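Local coordinates for hypothetical protein (Prochlorococcus marinus, PDB 2HX5) that probably hydrolyses 1,4-dihydroxy-2-naphthoyl-CoA to 1,4-dihydroxy-2-naphthoate and free CoA, a step in phylloquinone (vitamin K1) biosynthesis, at residues 10-15 with 30-35. Residues are numbered along the deposited sequence; the frame is centred on the assembly and turned at random.
Sequences LRRVVR and LFRWCH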
loop_
_atom_site.group_PDB
_atom_site.type_symbol
_atom_site.label_atom_id
_atom_site.label_comp_id
_atom_site.label_asym_id
_atom_site.label_seq_id
_atom_site.Cartn_x
_atom_site.Cartn_y
_atom_site.Cartn_z
ATOM N N LEU A 10 9.837 20.092 -3.247
ATOM C CA LEU A 10 8.481 19.715 -2.987
ATOM C C LEU A 10 8.364 19.411 -1.499
ATOM O O LEU A 10 9.359 19.421 -0.763
ATOM C CB LEU A 10 8.085 18.519 -3.880
ATOM C CG LEU A 10 8.220 18.788 -5.404
ATOM C CD1 LEU A 10 8.095 17.513 -6.227
ATOM C CD2 LEU A 10 7.198 19.862 -5.872
ATOM N N ARG A 11 7.144 19.220 -1.021
ATOM C CA ARG A 11 6.892 19.017 0.382
ATOM C C ARG A 11 5.843 17.942 0.583
ATOM O O ARG A 11 4.914 17.808 -0.216
ATOM C CB ARG A 11 6.377 20.300 1.025
ATOM C CG ARG A 11 5.926 20.149 2.489
ATOM C CD ARG A 11 5.510 21.533 3.042
ATOM N NE ARG A 11 5.071 21.502 4.443
ATOM C CZ ARG A 11 3.889 21.052 4.872
ATOM N NH1 ARG A 11 2.980 20.565 4.019
ATOM N NH2 ARG A 11 3.608 21.095 6.176
ATOM N N ARG A 12 6.018 17.160 1.630
ATOM C CA ARG A 12 4.923 16.306 2.078
ATOM C C ARG A 12 4.995 16.029 3.566
ATOM O O ARG A 12 6.022 16.147 4.234
ATOM C CB ARG A 12 4.856 14.997 1.305
ATOM C CG ARG A 12 5.912 13.974 1.681
ATOM C CD ARG A 12 5.750 12.686 0.847
ATOM N NE ARG A 12 4.501 11.969 1.062
ATOM C CZ ARG A 12 3.653 11.513 0.098
ATOM N NH1 ARG A 12 3.799 11.713 -1.202
ATOM N NH2 ARG A 12 2.625 10.804 0.489
ATOM N N VAL A 13 3.843 15.627 4.069
ATOM C CA VAL A 13 3.677 15.326 5.478
ATOM C C VAL A 13 3.440 13.812 5.601
ATOM O O VAL A 13 2.617 13.209 4.872
ATOM C CB VAL A 13 2.482 16.089 6.132
ATOM C CG1 VAL A 13 2.417 15.814 7.619
ATOM C CG2 VAL A 13 2.598 17.610 5.785
ATOM N N VAL A 14 4.207 13.207 6.506
ATOM C CA VAL A 14 4.135 11.786 6.809
ATOM C C VAL A 14 2.768 11.504 7.507
ATOM O O VAL A 14 2.405 12.184 8.446
ATOM C CB VAL A 14 5.308 11.323 7.721
ATOM C CG1 VAL A 14 5.218 9.838 7.991
ATOM C CG2 VAL A 14 6.680 11.724 7.094
ATOM N N ARG A 15 2.007 10.515 7.021
ATOM C CA ARG A 15 0.698 10.221 7.572
ATOM C C ARG A 15 0.727 8.903 8.362
ATOM O O ARG A 15 1.693 8.108 8.247
ATOM C CB ARG A 15 -0.323 10.173 6.446
ATOM C CG ARG A 15 -0.473 11.516 5.715
ATOM C CD ARG A 15 -0.923 12.630 6.599
ATOM N NE ARG A 15 -1.115 13.929 5.885
ATOM C CZ ARG A 15 -1.153 15.104 6.499
ATOM N NH1 ARG A 15 -1.093 15.246 7.811
ATOM N NH2 ARG A 15 -1.318 16.189 5.782
ATOM N N LEU A 30 8.893 5.024 1.318
ATOM C CA LEU A 30 9.776 6.061 0.741
ATOM C C LEU A 30 9.715 6.055 -0.781
ATOM O O LEU A 30 9.769 7.088 -1.409
ATOM C CB LEU A 30 11.231 5.899 1.185
ATOM C CG LEU A 30 12.086 7.179 1.036
ATOM C CD1 LEU A 30 11.854 8.145 2.157
ATOM C CD2 LEU A 30 13.614 6.816 0.914
ATOM N N PHE A 31 9.689 4.860 -1.352
ATOM C CA PHE A 31 9.679 4.755 -2.822
ATOM C C PHE A 31 8.424 5.241 -3.449
ATOM O O PHE A 31 8.425 5.829 -4.531
ATOM C CB PHE A 31 9.974 3.298 -3.210
ATOM C CG PHE A 31 11.371 2.847 -2.911
ATOM C CD1 PHE A 31 12.455 3.353 -3.631
ATOM C CD2 PHE A 31 11.589 1.938 -1.915
ATOM C CE1 PHE A 31 13.730 2.967 -3.347
ATOM C CE2 PHE A 31 12.878 1.550 -1.613
ATOM C CZ PHE A 31 13.942 2.050 -2.368
ATOM N N ARG A 32 7.296 4.961 -2.787
ATOM C CA ARG A 32 6.029 5.540 -3.236
ATOM C C ARG A 32 6.087 7.075 -3.230
ATOM O O ARG A 32 5.677 7.786 -4.149
ATOM C CB ARG A 32 4.828 5.081 -2.367
ATOM C CG ARG A 32 3.546 5.798 -2.782
ATOM C CD ARG A 32 2.383 5.157 -2.033
ATOM N NE ARG A 32 2.403 5.472 -0.601
ATOM C CZ ARG A 32 1.942 6.584 -0.050
ATOM N NH1 ARG A 32 1.434 7.591 -0.737
ATOM N NH2 ARG A 32 2.009 6.720 1.255
ATOM N N TRP A 33 6.625 7.614 -2.147
ATOM C CA TRP A 33 6.764 9.072 -2.058
ATOM C C TRP A 33 7.640 9.635 -3.180
ATOM O O TRP A 33 7.402 10.725 -3.726
ATOM C CB TRP A 33 7.345 9.516 -0.720
ATOM C CG TRP A 33 6.499 9.131 0.491
ATOM C CD1 TRP A 33 5.257 8.611 0.510
ATOM C CD2 TRP A 33 6.937 9.157 1.832
ATOM N NE1 TRP A 33 4.860 8.365 1.804
ATOM C CE2 TRP A 33 5.879 8.684 2.644
ATOM C CE3 TRP A 33 8.131 9.561 2.439
ATOM C CZ2 TRP A 33 5.993 8.581 4.034
ATOM C CZ3 TRP A 33 8.222 9.477 3.803
ATOM C CH2 TRP A 33 7.160 8.993 4.588
ATOM N N CYS A 34 8.717 8.916 -3.494
ATOM C CA CYS A 34 9.563 9.342 -4.613
ATOM C C CYS A 34 8.820 9.376 -5.926
ATOM O O CYS A 34 8.797 10.377 -6.643
ATOM C CB CYS A 34 10.741 8.406 -4.747
ATOM S SG CYS A 34 12.014 8.466 -3.447
ATOM N N HIS A 35 8.121 8.292 -6.224
ATOM C CA HIS A 35 7.408 8.211 -7.477
ATOM C C HIS A 35 6.348 9.297 -7.562
ATOM O O HIS A 35 6.187 10.002 -8.577
ATOM C CB HIS A 35 6.823 6.825 -7.685
ATOM C CG HIS A 35 6.342 6.520 -9.083
ATOM N ND1 HIS A 35 5.250 7.133 -9.675
ATOM C CD2 HIS A 35 6.798 5.607 -9.972
ATOM C CE1 HIS A 35 5.063 6.577 -10.871
ATOM N NE2 HIS A 35 6.010 5.691 -11.087
HETATM O O HOH W 1 0.075 10.080 -1.078
HETATM O O HOH W 2 -0.591 10.119 -0.168
HETATM O O HOH W 3 0.962 9.160 2.528
HETATM O O HOH W 4 5.788 12.922 -2.583
#
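NH1 of Arg12 is gripped by two partners that tie strand 9-13 to helix 29-45: a salt bridge to Glu36 and a hydrogen bond of 2.7 Å from NH1 to water 4. That water lies in the guanidinium plane and donates to Trp33 O at 3.0 Å. The guanidinium lies flat over the five-membered ring of Trp33, the planes 11° apart, in a cation-pi stack that brings Arg12 CZ to 3.3 Å from Trp33 CD1. Arg12 CG lies between the backbone N and the carbonyl carbon (chi1 75°), which with the extended chi2 carries CD over the ring for a CH-pi contact; the bend at chi3 (-63°) turns the guanidinium flat onto it. Leu30 CA lies over the opposite face of the indole, while Val14 CG2 reaches its far end, 3.7 Å from Trp33 CH2. Arg12 NH2 comes within 3.6 Å of Arg32 NH1, but Glu36 pairs with both arginines and probably offsets their charge. Arg32 NH2, also held by Gln29 and Asp18, donates to water 3 at 2.9 Å, and Arg12 NH2 does so weakly. Replacing Trp33 by an alanine would probably leave the Arg12 guanidinium without its flat support and open a gap beside Val14. Trp33 also packs on Leu86 and Phe106, so the contact joins strand 9-13, outermost in this chain's antiparallel sheet, to the long central helix that sheet cradles, the hallmark of the hotdog fold.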